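Local atomic coordinates of transcriptional regulator, IclR family (Alicyclobacillus acidocaldarius subsp. acidocaldarius, PDB entry 5TJJ), a protein that probably binds DNA and regulates transcription, as a member of the IclR family with a helix-turn-helix domain and a GAF-like C-terminal domain. Residues 152-155 with 156-160. Residues are numbered along the deposited sequence; the frame is centred on the assembly and turned at random.
Sequences AYDD and ESTWR
Asp155 caps the N-terminus of helix 156-164: its backbone O takes a weak bond from Thr158 N (3.1 Å, N-H...O angle 135°), closing the first turn. The N-cap ends the short loop that links helix 144-151 to helix 156-164 in the IclR C-terminal domain. With CG anti to the backbone N (chi1 -168°), the Asp155 carboxylate lies beside its own carbonyl carbon, where OD2 meets both Ser157 N and OG. Ser157 N approaches Asp155 OD2 from above the carboxylate plane, 3.0 Å away. Ser157 OG donates to the anti lone pair of Asp155 OD2 at 2.6 Å. The negative charge at this end of the helix would be expected to suit the helix dipole. One residue earlier, Asp154 crosses Thr158 at an angle, its CB 3.9 Å from Thr158 CB; its OD2, next to the Thr158 methyl CG2, forms a salt bridge with Arg110. The indole of Trp159 reaches back to the loop, NE1 bonded to Leu151 O at the end of the preceding helix, and both Ala152 and Trp159 pack on Leu185 of helix 178-191. Glu156 CG lies over one indole face, toward its rim, and Ala152 O meets the ring edge in plane, 3.6 Å from Trp159 CZ2.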
# COMPACT_ATOMS: atom_id res chain seq x y z
N ALA A 152 17.99 -17.12 -13.26
CA ALA A 152 19.29 -16.64 -12.88
C ALA A 152 19.35 -16.21 -11.40
O ALA A 152 20.45 -16.19 -10.78
CB ALA A 152 19.70 -15.49 -13.78
N TYR A 153 18.20 -15.85 -10.85
CA TYR A 153 18.12 -15.39 -9.46
C TYR A 153 17.60 -16.42 -8.46
O TYR A 153 17.44 -16.10 -7.30
CB TYR A 153 17.32 -14.09 -9.40
CG TYR A 153 17.99 -12.98 -10.17
CD1 TYR A 153 19.04 -12.26 -9.62
CD2 TYR A 153 17.59 -12.67 -11.48
CE1 TYR A 153 19.67 -11.26 -10.34
CE2 TYR A 153 18.24 -11.67 -12.22
CZ TYR A 153 19.26 -10.97 -11.63
OH TYR A 153 19.88 -9.96 -12.31
N ASP A 154 17.38 -17.67 -8.88
CA ASP A 154 17.25 -18.78 -7.95
C ASP A 154 18.61 -19.32 -7.52
O ASP A 154 19.63 -19.06 -8.16
CB ASP A 154 16.45 -19.92 -8.60
CG ASP A 154 15.00 -19.57 -8.86
OD1 ASP A 154 14.44 -18.71 -8.15
OD2 ASP A 154 14.41 -20.15 -9.78
N ASP A 155 18.60 -20.12 -6.45
CA ASP A 155 19.76 -20.91 -6.04
C ASP A 155 20.25 -21.73 -7.23
O ASP A 155 19.46 -22.15 -8.08
CB ASP A 155 19.40 -21.84 -4.86
CG ASP A 155 20.65 -22.47 -4.20
OD1 ASP A 155 21.44 -21.74 -3.56
OD2 ASP A 155 20.85 -23.70 -4.30
N GLU A 156 21.56 -21.94 -7.29
CA GLU A 156 22.17 -22.79 -8.30
C GLU A 156 21.63 -24.20 -8.29
O GLU A 156 21.64 -24.84 -9.35
CB GLU A 156 23.69 -22.82 -8.18
CG GLU A 156 24.37 -21.67 -8.92
CD GLU A 156 25.58 -21.09 -8.21
OE1 GLU A 156 25.61 -19.85 -8.04
OE2 GLU A 156 26.48 -21.87 -7.81
N SER A 157 21.15 -24.70 -7.14
CA SER A 157 20.53 -26.05 -7.07
C SER A 157 19.30 -26.17 -8.00
O SER A 157 19.08 -27.21 -8.57
CB SER A 157 20.20 -26.48 -5.63
OG SER A 157 19.27 -25.59 -5.06
N THR A 158 18.55 -25.09 -8.17
CA THR A 158 17.45 -25.05 -9.12
C THR A 158 17.98 -25.08 -10.56
O THR A 158 17.40 -25.75 -11.42
CB THR A 158 16.61 -23.78 -8.90
OG1 THR A 158 16.16 -23.73 -7.54
CG2 THR A 158 15.38 -23.74 -9.84
N TRP A 159 19.07 -24.37 -10.83
CA TRP A 159 19.63 -24.38 -12.18
C TRP A 159 19.94 -25.82 -12.55
O TRP A 159 19.60 -26.27 -13.63
CB TRP A 159 20.95 -23.62 -12.32
CG TRP A 159 20.98 -22.23 -12.01
CD1 TRP A 159 19.93 -21.43 -11.66
CD2 TRP A 159 22.14 -21.39 -12.07
NE1 TRP A 159 20.37 -20.14 -11.47
CE2 TRP A 159 21.71 -20.08 -11.72
CE3 TRP A 159 23.49 -21.62 -12.36
CZ2 TRP A 159 22.60 -18.99 -11.68
CZ3 TRP A 159 24.37 -20.55 -12.29
CH2 TRP A 159 23.92 -19.24 -11.96
N ARG A 160 20.61 -26.51 -11.65
CA ARG A 160 21.02 -27.88 -11.88
C ARG A 160 19.82 -28.82 -12.03
O ARG A 160 19.87 -29.70 -12.91
CB ARG A 160 21.98 -28.38 -10.81
CG ARG A 160 23.36 -27.76 -10.92
CD ARG A 160 24.37 -28.47 -10.04
NE ARG A 160 24.16 -28.13 -8.65
CZ ARG A 160 24.59 -27.01 -8.04
NH1 ARG A 160 24.33 -26.83 -6.74
NH2 ARG A 160 25.26 -26.05 -8.72